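Local coordinates for protein SYE1 (Shewanella oneidensis, PDB 4AWT) that binds flavin mononucleotide and probably works as an NAD(P)H-linked oxidoreductase of the Old Yellow Enzyme family, acting on CH-CH groups, at residues 97-102 with 173-178; 166-171 with 222-227; 178-183 with 230-235. The protein carries 1 engineered substitution. All coordinates share one frame; numbering follows the deposited sequence.

Interaction 1 (97-102 with 173-178); sequences IFAQLW and AGFDGI. With FMN (flavin mononucleotide), chain B.
In the closed parallel sheet of a TIM barrel, Ala99 pairs with Ile178 where strand 96-102 runs beside strand 177-181. Ala99 N donates to Gly177 O (3.0 Å). At the start of the pairing, Asp176 bonds both the N and the O of Ile97: Asp176 N meets Ile97 O at 2.8 Å, almost in line with the carbonyl, and Asp176 OD2 accepts from Ile97 N at 2.9 Å through its anti lone pair. His91 also bonds OD2.

Two CH-pi contacts lie on opposite faces of the sheet. Gly177 CA stands over the centre of the Phe98 ring, 3.5 Å from its centroid. On the helix-covered side, Ala99 CB is 3.5 Å from the Phe175 centroid and 1° off the normal; CG beside the backbone N (chi1 -71°) turns the ring flat against this methyl. Leu101 crosses Ile178 at about a right angle, Leu101 CG meeting Ile178 CB at 3.9 Å.

Gln100 extends to the cofactor: OE1 accepts from FMN N3 (2.9 Å) and NE2 donates to FMN O2 (2.8 Å). Glu179 OE2 also accepts from NE2 and probably helps set which way the amide faces. The two flavin bonds hold the pyrimidine edge, as in the (beta/alpha)8-barrel FMN site of this family.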
loop_
_atom_site.group_PDB
_atom_site.type_symbol
_atom_site.label_atom_id
_atom_site.label_comp_id
_atom_site.label_asym_id
_atom_site.label_seq_id
_atom_site.Cartn_x
_atom_site.Cartn_y
_atom_site.Cartn_z
ATOM N N ILE A 97 7.343 0.099 11.514
ATOM C CA ILE A 97 6.275 0.662 10.712
ATOM C C ILE A 97 6.857 1.358 9.479
ATOM O O ILE A 97 7.791 2.163 9.579
ATOM C CB ILE A 97 5.384 1.583 11.534
ATOM C CG1 ILE A 97 4.216 2.112 10.687
ATOM C CG2 ILE A 97 6.130 2.705 12.232
ATOM C CD1 ILE A 97 3.107 2.802 11.467
ATOM N N PHE A 98 6.292 1.013 8.327
ATOM C CA PHE A 98 6.638 1.627 7.046
ATOM C C PHE A 98 5.487 2.503 6.589
ATOM O O PHE A 98 4.325 2.168 6.820
ATOM C CB PHE A 98 6.940 0.584 5.976
ATOM C CG PHE A 98 8.342 -0.001 5.974
ATOM C CD1 PHE A 98 9.061 -0.247 7.136
ATOM C CD2 PHE A 98 8.939 -0.324 4.757
ATOM C CE1 PHE A 98 10.334 -0.793 7.082
ATOM C CE2 PHE A 98 10.213 -0.873 4.709
ATOM C CZ PHE A 98 10.906 -1.116 5.862
ATOM N N ALA A 99 5.794 3.606 5.906
ATOM C CA ALA A 99 4.796 4.483 5.330
ATOM C C ALA A 99 4.514 4.082 3.889
ATOM O O ALA A 99 5.450 4.021 3.095
ATOM C CB ALA A 99 5.255 5.935 5.327
ATOM N N GLN A 100 3.252 3.867 3.530
ATOM C CA GLN A 100 2.915 3.546 2.145
ATOM C C GLN A 100 2.736 4.836 1.347
ATOM O O GLN A 100 1.748 5.535 1.471
ATOM C CB GLN A 100 1.674 2.679 2.012
ATOM C CG GLN A 100 1.535 2.278 0.546
ATOM C CD GLN A 100 0.261 1.581 0.223
ATOM O OE1 GLN A 100 -0.839 2.143 0.381
ATOM N NE2 GLN A 100 0.361 0.366 -0.300
ATOM N N LEU A 101 3.728 5.152 0.494
ATOM C CA LEU A 101 3.684 6.373 -0.307
ATOM C C LEU A 101 2.749 6.176 -1.487
ATOM O O LEU A 101 2.922 5.243 -2.279
ATOM C CB LEU A 101 5.079 6.726 -0.788
ATOM C CG LEU A 101 6.146 6.848 0.281
ATOM C CD1 LEU A 101 7.461 7.302 -0.356
ATOM C CD2 LEU A 101 5.740 7.792 1.399
ATOM N N TRP A 102 1.781 7.086 -1.613
ATOM C CA TRP A 102 0.658 6.893 -2.524
ATOM C C TRP A 102 0.573 8.007 -3.574
ATOM O O TRP A 102 0.564 9.193 -3.236
ATOM C CB TRP A 102 -0.656 6.876 -1.750
ATOM C CG TRP A 102 -1.770 6.093 -2.353
ATOM C CD1 TRP A 102 -1.801 5.287 -3.449
ATOM C CD2 TRP A 102 -3.067 6.014 -1.760
ATOM N NE1 TRP A 102 -3.042 4.705 -3.567
ATOM C CE2 TRP A 102 -3.821 5.117 -2.534
ATOM C CE3 TRP A 102 -3.644 6.593 -0.623
ATOM C CZ2 TRP A 102 -5.133 4.787 -2.188
ATOM C CZ3 TRP A 102 -4.937 6.238 -0.301
ATOM C CH2 TRP A 102 -5.645 5.377 -1.055
ATOM N N ALA A 173 9.389 11.747 9.934
ATOM C CA ALA A 173 8.257 11.336 10.745
ATOM C C ALA A 173 8.554 10.104 11.598
ATOM O O ALA A 173 7.677 9.687 12.355
ATOM C CB ALA A 173 7.065 11.069 9.903
ATOM N N GLY A 174 9.736 9.530 11.486
ATOM C CA GLY A 174 10.127 8.393 12.301
ATOM C C GLY A 174 9.714 7.046 11.784
ATOM O O GLY A 174 9.821 6.066 12.504
ATOM N N PHE A 175 9.251 6.956 10.540
ATOM C CA PHE A 175 9.030 5.636 9.968
ATOM C C PHE A 175 10.335 4.889 9.810
ATOM O O PHE A 175 11.398 5.477 9.602
ATOM C CB PHE A 175 8.323 5.733 8.605
ATOM C CG PHE A 175 6.874 6.150 8.688
ATOM C CD1 PHE A 175 5.899 5.190 8.924
ATOM C CD2 PHE A 175 6.476 7.445 8.506
ATOM C CE1 PHE A 175 4.552 5.533 8.961
ATOM C CE2 PHE A 175 5.121 7.792 8.519
ATOM C CZ PHE A 175 4.169 6.827 8.739
ATOM N N ASP A 176 10.250 3.559 9.852
ATOM C CA ASP A 176 11.387 2.712 9.612
ATOM C C ASP A 176 11.705 2.505 8.149
ATOM O O ASP A 176 12.797 2.046 7.811
ATOM C CB ASP A 176 11.140 1.357 10.306
ATOM C CG ASP A 176 10.966 1.544 11.796
ATOM O OD1 ASP A 176 11.936 1.964 12.434
ATOM O OD2 ASP A 176 9.844 1.297 12.290
ATOM N N GLY A 177 10.789 2.817 7.291
ATOM C CA GLY A 177 10.931 2.634 5.854
ATOM C C GLY A 177 9.693 3.116 5.162
ATOM O O GLY A 177 8.757 3.640 5.796
ATOM N N ILE A 178 9.679 2.942 3.837
ATOM C CA ILE A 178 8.527 3.257 3.030
ATOM C C ILE A 178 8.164 2.053 2.168
ATOM O O ILE A 178 9.028 1.263 1.809
ATOM C CB ILE A 178 8.722 4.524 2.168
ATOM C CG1 ILE A 178 9.758 4.368 1.062
ATOM C CG2 ILE A 178 9.039 5.691 3.079
ATOM C CD1 ILE A 178 9.281 3.790 -0.249
HETATM N N1 FMN B . -4.144 -1.535 0.029
HETATM C C2 FMN B . -3.164 -0.656 -0.145
HETATM O O2 FMN B . -2.099 -0.956 -0.748
HETATM N N3 FMN B . -3.293 0.637 0.342
HETATM C C4 FMN B . -4.416 1.078 1.022
HETATM O O4 FMN B . -4.406 2.234 1.521
HETATM C C4A FMN B . -5.477 0.178 1.098
HETATM N N5 FMN B . -6.685 0.561 1.679
HETATM C C5A FMN B . -7.553 -0.475 2.118
HETATM C C6 FMN B . -8.620 -0.174 2.927
HETATM C C7 FMN B . -9.495 -1.175 3.413
HETATM C C7M FMN B . -10.569 -0.780 4.397
HETATM C C8 FMN B . -9.287 -2.460 3.012
HETATM C C8M FMN B . -10.154 -3.599 3.509
HETATM C C9 FMN B . -8.202 -2.780 2.170
HETATM C C9A FMN B . -7.318 -1.796 1.722
HETATM N N10 FMN B . -6.197 -2.120 0.931
HETATM C C10 FMN B . -5.249 -1.147 0.676
HETATM C "C1'" FMN B . -5.942 -3.521 0.583
HETATM C "C2'" FMN B . -5.376 -4.349 1.751
HETATM O "O2'" FMN B . -4.050 -3.949 2.053
HETATM C "C3'" FMN B . -5.314 -5.831 1.437
HETATM O "O3'" FMN B . -4.382 -6.120 0.406
HETATM C "C4'" FMN B . -6.666 -6.475 1.080
HETATM O "O4'" FMN B . -7.698 -6.058 1.960
HETATM C "C5'" FMN B . -6.580 -7.986 0.973
HETATM O "O5'" FMN B . -6.214 -8.581 2.229
HETATM P P FMN B . -7.361 -9.213 3.176
HETATM O O1P FMN B . -8.198 -8.056 3.663
HETATM O O2P FMN B . -8.161 -10.180 2.333
HETATM O O3P FMN B . -6.566 -9.871 4.276
#

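Interaction 2 (166-171 with 222-227); sequences AALNAM and VDAIGA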
loop_
_atom_site.group_PDB
_atom_site.type_symbol
_atom_site.label_atom_id
_atom_site.label_comp_id
_atom_site.label_asym_id
_atom_site.label_seq_id
_atom_site.Cartn_x
_atom_site.Cartn_y
_atom_site.Cartn_z
ATOM N N ALA A 166 8.829 12.673 -0.323
ATOM C CA ALA A 166 7.938 11.984 0.594
ATOM C C ALA A 166 8.685 10.922 1.386
ATOM O O ALA A 166 8.395 10.695 2.553
ATOM C CB ALA A 166 6.776 11.358 -0.130
ATOM N N ALA A 167 9.672 10.257 0.753
ATOM C CA ALA A 167 10.475 9.281 1.470
ATOM C C ALA A 167 11.276 9.943 2.576
ATOM O O ALA A 167 11.378 9.444 3.703
ATOM C CB ALA A 167 11.357 8.535 0.505
ATOM N N LEU A 168 11.903 11.110 2.275
ATOM C CA LEU A 168 12.616 11.846 3.290
ATOM C C LEU A 168 11.656 12.290 4.390
ATOM O O LEU A 168 12.003 12.241 5.584
ATOM C CB LEU A 168 13.315 13.066 2.679
ATOM C CG LEU A 168 14.409 12.716 1.677
ATOM C CD1 LEU A 168 14.909 14.046 1.066
ATOM C CD2 LEU A 168 15.534 11.960 2.304
ATOM N N ASN A 169 10.461 12.730 4.016
ATOM C CA ASN A 169 9.476 13.155 5.000
ATOM C C ASN A 169 9.088 11.976 5.910
ATOM O O ASN A 169 8.903 12.165 7.116
ATOM C CB ASN A 169 8.256 13.685 4.298
ATOM C CG ASN A 169 8.495 14.974 3.540
ATOM O OD1 ASN A 169 9.554 15.612 3.691
ATOM N ND2 ASN A 169 7.516 15.353 2.763
ATOM N N ALA A 170 8.961 10.792 5.334
ATOM C CA ALA A 170 8.641 9.617 6.146
ATOM C C ALA A 170 9.736 9.344 7.163
ATOM O O ALA A 170 9.466 8.992 8.308
ATOM C CB ALA A 170 8.440 8.408 5.253
ATOM N N MET A 171 11.002 9.523 6.777
ATOM C CA MET A 171 12.084 9.339 7.719
ATOM C C MET A 171 12.019 10.408 8.804
ATOM O O MET A 171 12.234 10.105 9.990
ATOM C CB MET A 171 13.443 9.307 7.047
ATOM C CG MET A 171 13.640 8.170 6.049
ATOM S SD MET A 171 13.342 6.513 6.694
ATOM C CE MET A 171 11.643 6.257 6.305
ATOM N N VAL A 222 15.428 4.785 -3.389
ATOM C CA VAL A 222 16.633 4.181 -2.855
ATOM C C VAL A 222 17.705 5.209 -2.655
ATOM O O VAL A 222 18.436 5.191 -1.648
ATOM C CB VAL A 222 17.072 3.048 -3.802
ATOM C CG1 VAL A 222 18.482 2.594 -3.474
ATOM C CG2 VAL A 222 16.089 1.892 -3.767
ATOM N N ASP A 223 17.872 6.109 -3.639
ATOM C CA ASP A 223 18.902 7.160 -3.451
ATOM C C ASP A 223 18.617 8.009 -2.242
ATOM O O ASP A 223 19.537 8.423 -1.550
ATOM C CB ASP A 223 18.926 8.016 -4.718
ATOM C CG ASP A 223 20.065 8.950 -4.837
ATOM O OD1 ASP A 223 21.206 8.429 -4.804
ATOM O OD2 ASP A 223 19.867 10.174 -5.023
ATOM N N ALA A 224 17.356 8.274 -1.963
ATOM C CA ALA A 224 17.016 9.141 -0.844
ATOM C C ALA A 224 17.249 8.479 0.497
ATOM O O ALA A 224 17.772 9.120 1.400
ATOM C CB ALA A 224 15.558 9.572 -0.987
ATOM N N ILE A 225 16.787 7.228 0.688
ATOM C CA ILE A 225 16.735 6.653 2.026
ATOM C C ILE A 225 17.389 5.321 2.169
ATOM O O ILE A 225 17.469 4.805 3.280
ATOM C CB ILE A 225 15.298 6.621 2.621
ATOM C CG1 ILE A 225 14.410 5.575 1.927
ATOM C CG2 ILE A 225 14.705 8.008 2.584
ATOM C CD1 ILE A 225 13.103 5.388 2.660
ATOM N N GLY A 226 17.884 4.719 1.090
ATOM C CA GLY A 226 18.557 3.443 1.163
ATOM C C GLY A 226 17.638 2.275 0.824
ATOM O O GLY A 226 16.476 2.246 1.242
ATOM N N ALA A 227 18.172 1.301 0.091
ATOM C CA ALA A 227 17.355 0.167 -0.357
ATOM C C ALA A 227 16.811 -0.632 0.800
ATOM O O ALA A 227 15.720 -1.211 0.682
ATOM C CB ALA A 227 18.222 -0.707 -1.261
#
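Ala167 and Ile225 meet where helix 153-172 passes the C-terminal end of helix 212-225, two neighbouring helices of the outer layer of the TIM barrel. No hydrogen bond spans the contact, and the side chains that touch are all apolar. Ala167 turns its CB toward the partner helix and reaches Ile225 CG2 at 4.0 Å. Ile225 CG2 also comes within 3.8 Å of Ala167 O, a carbonyl already engaged within its own helix by Met171 N.

Leu168 comes next, and its CA lies 6.6 Å from that of Ala224, an approach that the small side chain of Ala224 probably allows. The leucine takes part through one branch: CD2 reaches Ala224 O at 3.7 Å and also touches the methyl of Ala224 and Ile225 CG2. The Leu168 and Ile225 side chains lie alongside one another, pointing opposite ways.

Asn169 and Ala170 face other parts of the fold. Asn169 ND2 bonds Ile74 O, while Ala170 packs against Ala99 and Ile178 of the barrel strands, tying the helix to the sheet beneath it.

Met171 crosses Ile225 at about a right angle. Its chain bends at chi2 (-55°) and again at chi3, which lays it along one flank of the isoleucine. Ile225 holds CG1 between its backbone N and carbonyl carbon (chi1 71°), presenting both branches to the methionine: Met171 CG presses on Ile225 CG2 at 3.6 Å, and Met171 CE ends 4.0 Å from Ile225 CD1.

Interaction 3 (178-183 with 230-235); sequences IELHAA and VGVRLA. With FMN (flavin mononucleotide), chain B.
The FMN pocket at the C-terminal mouth of the TIM barrel takes Arg233 from strand 230-234, next to Glu179 on the parallel strand 177-181. The strands are laced by Gly231 N to Ile178 O, Leu180 N to Gly231 O and Arg233 N to Leu180 O (2.9 Å), then by a more bent bond from Ala182 N to Arg233 O (132°).

Arg233 runs extended, CG anti to its backbone N (chi1 -157°), and brings its guanidinium edge-on to the flavin. NH1 donates to FMN O2 at 2.8 Å and to the ribityl O2' at 3.0 Å; NH2 donates to O3' at 2.8 Å. Glu179 OE2 lies against Arg233 CD (3.4 Å), well out of the guanidinium plane, so the attraction is of charges alone; the carboxylate bonds Tyr266, His268 and Gln100 instead. A leucine in place of Arg233 would probably cost FMN O2, O2' and O3' their arginine donors and leave Glu179 without its nearby positive charge.

Just past the strand, Ala183 N donates to His181 ND1, which helps hold the ring with FMN O2 over one face, 3.0 Å from His181 NE2. One water donates to Ala182 O (2.8 Å) while accepting from Ala235 N (2.8 Å).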
loop_
_atom_site.group_PDB
_atom_site.type_symbol
_atom_site.label_atom_id
_atom_site.label_comp_id
_atom_site.label_asym_id
_atom_site.label_seq_id
_atom_site.Cartn_x
_atom_site.Cartn_y
_atom_site.Cartn_z
ATOM N N ILE A 178 9.679 2.942 3.837
ATOM C CA ILE A 178 8.527 3.257 3.030
ATOM C C ILE A 178 8.164 2.053 2.168
ATOM O O ILE A 178 9.028 1.263 1.809
ATOM C CB ILE A 178 8.722 4.524 2.168
ATOM C CG1 ILE A 178 9.758 4.368 1.062
ATOM C CG2 ILE A 178 9.039 5.691 3.079
ATOM C CD1 ILE A 178 9.281 3.790 -0.249
ATOM N N GLU A 179 6.890 1.984 1.814
ATOM C CA GLU A 179 6.390 1.056 0.820
ATOM C C GLU A 179 5.878 1.874 -0.332
ATOM O O GLU A 179 4.993 2.734 -0.184
ATOM C CB GLU A 179 5.255 0.190 1.365
ATOM C CG GLU A 179 4.784 -0.837 0.346
ATOM C CD GLU A 179 3.637 -1.694 0.849
ATOM O OE1 GLU A 179 3.949 -2.676 1.602
ATOM O OE2 GLU A 179 2.477 -1.411 0.518
ATOM N N LEU A 180 6.397 1.619 -1.541
ATOM C CA LEU A 180 5.860 2.267 -2.731
ATOM C C LEU A 180 4.605 1.545 -3.168
ATOM O O LEU A 180 4.643 0.368 -3.516
ATOM C CB LEU A 180 6.894 2.205 -3.837
ATOM C CG LEU A 180 6.457 2.778 -5.181
ATOM C CD1 LEU A 180 6.097 4.262 -5.040
ATOM C CD2 LEU A 180 7.538 2.556 -6.224
ATOM N N HIS A 181 3.477 2.252 -3.198
ATOM C CA HIS A 181 2.235 1.647 -3.695
ATOM C C HIS A 181 2.305 1.651 -5.227
ATOM O O HIS A 181 2.028 2.674 -5.854
ATOM C CB HIS A 181 1.010 2.389 -3.215
ATOM C CG HIS A 181 -0.255 1.610 -3.373
ATOM N ND1 HIS A 181 -0.332 0.497 -4.133
ATOM C CD2 HIS A 181 -1.449 1.827 -2.755
ATOM C CE1 HIS A 181 -1.566 0.051 -3.999
ATOM N NE2 HIS A 181 -2.263 0.807 -3.175
ATOM N N ALA A 182 2.678 0.538 -5.825
ATOM C CA ALA A 182 2.702 0.353 -7.252
ATOM C C ALA A 182 1.674 -0.676 -7.691
ATOM O O ALA A 182 1.797 -1.272 -8.766
ATOM C CB ALA A 182 4.114 -0.000 -7.735
ATOM N N ALA A 183 0.613 -0.798 -6.909
ATOM C CA ALA A 183 -0.404 -1.832 -7.025
ATOM C C ALA A 183 -1.783 -1.202 -7.190
ATOM O O ALA A 183 -1.943 0.007 -7.309
ATOM C CB ALA A 183 -0.302 -2.762 -5.813
ATOM N N VAL A 230 13.274 0.496 1.657
ATOM C CA VAL A 230 12.314 0.633 0.571
ATOM C C VAL A 230 11.695 -0.729 0.278
ATOM O O VAL A 230 12.379 -1.660 -0.132
ATOM C CB VAL A 230 12.955 1.191 -0.693
ATOM C CG1 VAL A 230 11.986 1.180 -1.870
ATOM C CG2 VAL A 230 13.478 2.611 -0.451
ATOM N N GLY A 231 10.361 -0.807 0.429
ATOM C CA GLY A 231 9.572 -1.929 -0.070
ATOM C C GLY A 231 8.702 -1.441 -1.209
ATOM O O GLY A 231 8.485 -0.235 -1.369
ATOM N N VAL A 232 8.166 -2.380 -2.002
ATOM C CA VAL A 232 7.300 -2.054 -3.105
ATOM C C VAL A 232 6.119 -3.017 -3.105
ATOM O O VAL A 232 6.321 -4.216 -2.917
ATOM C CB VAL A 232 8.030 -2.106 -4.453
ATOM C CG1 VAL A 232 7.093 -1.849 -5.626
ATOM C CG2 VAL A 232 9.194 -1.123 -4.472
ATOM N N ARG A 233 4.923 -2.505 -3.384
ATOM C CA ARG A 233 3.721 -3.309 -3.517
ATOM C C ARG A 233 3.308 -3.377 -4.984
ATOM O O ARG A 233 3.219 -2.355 -5.665
ATOM C CB ARG A 233 2.583 -2.741 -2.673
ATOM C CG ARG A 233 1.547 -3.814 -2.352
ATOM C CD ARG A 233 0.494 -3.375 -1.359
ATOM N NE ARG A 233 -0.099 -4.553 -0.737
ATOM C CZ ARG A 233 -1.276 -4.641 -0.139
ATOM N NH1 ARG A 233 -2.165 -3.699 -0.222
ATOM N NH2 ARG A 233 -1.578 -5.769 0.512
ATOM N N LEU A 234 3.022 -4.613 -5.445
ATOM C CA LEU A 234 2.566 -4.911 -6.794
ATOM C C LEU A 234 1.286 -5.738 -6.743
ATOM O O LEU A 234 1.051 -6.472 -5.776
ATOM C CB LEU A 234 3.616 -5.690 -7.614
ATOM C CG LEU A 234 4.937 -4.966 -7.836
ATOM C CD1 LEU A 234 5.877 -5.901 -8.599
ATOM C CD2 LEU A 234 4.779 -3.646 -8.590
ATOM N N ALA A 235 0.499 -5.660 -7.812
ATOM C CA ALA A 235 -0.722 -6.433 -7.980
ATOM C C ALA A 235 -0.734 -7.052 -9.362
ATOM O O ALA A 235 -1.306 -6.503 -10.309
ATOM C CB ALA A 235 -1.932 -5.581 -7.778
HETATM N N1 FMN B . -4.144 -1.535 0.029
HETATM C C2 FMN B . -3.164 -0.656 -0.145
HETATM O O2 FMN B . -2.099 -0.956 -0.748
HETATM N N3 FMN B . -3.293 0.637 0.342
HETATM C C4 FMN B . -4.416 1.078 1.022
HETATM O O4 FMN B . -4.406 2.234 1.521
HETATM C C4A FMN B . -5.477 0.178 1.098
HETATM N N5 FMN B . -6.685 0.561 1.679
HETATM C C5A FMN B . -7.553 -0.475 2.118
HETATM C C6 FMN B . -8.620 -0.174 2.927
HETATM C C7 FMN B . -9.495 -1.175 3.413
HETATM C C7M FMN B . -10.569 -0.780 4.397
HETATM C C8 FMN B . -9.287 -2.460 3.012
HETATM C C8M FMN B . -10.154 -3.599 3.509
HETATM C C9 FMN B . -8.202 -2.780 2.170
HETATM C C9A FMN B . -7.318 -1.796 1.722
HETATM N N10 FMN B . -6.197 -2.120 0.931
HETATM C C10 FMN B . -5.249 -1.147 0.676
HETATM C "C1'" FMN B . -5.942 -3.521 0.583
HETATM C "C2'" FMN B . -5.376 -4.349 1.751
HETATM O "O2'" FMN B . -4.050 -3.949 2.053
HETATM C "C3'" FMN B . -5.314 -5.831 1.437
HETATM O "O3'" FMN B . -4.382 -6.120 0.406
HETATM C "C4'" FMN B . -6.666 -6.475 1.080
HETATM O "O4'" FMN B . -7.698 -6.058 1.960
HETATM C "C5'" FMN B . -6.580 -7.986 0.973
HETATM O "O5'" FMN B . -6.214 -8.581 2.229
HETATM P P FMN B . -7.361 -9.213 3.176
HETATM O O1P FMN B . -8.198 -8.056 3.663
HETATM O O2P FMN B . -8.161 -10.180 2.333
HETATM O O3P FMN B . -6.566 -9.871 4.276
HETATM O O HOH W 1 1.035 -3.738 -9.820
#

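Overall arrangement
Interactions 1 and 3 are buried and share strand 177-181, which pairs with strand 96-102 on one edge and with strand 230-234 on the other. Both are built on backbone hydrogen bonds and send a polar side chain to the same flavin: an amide in interaction 1, a guanidinium in interaction 3, both converging on O2. Interaction 2 lies farther out, partly buried in the helical shell, and is purely apolar. The helices that pack together there precede the strands paired in interaction 3. Ile178, shared by interactions 1 and 3, also packs against Ala170 and Ile225 of interaction 2, joining the sheet to the helical shell.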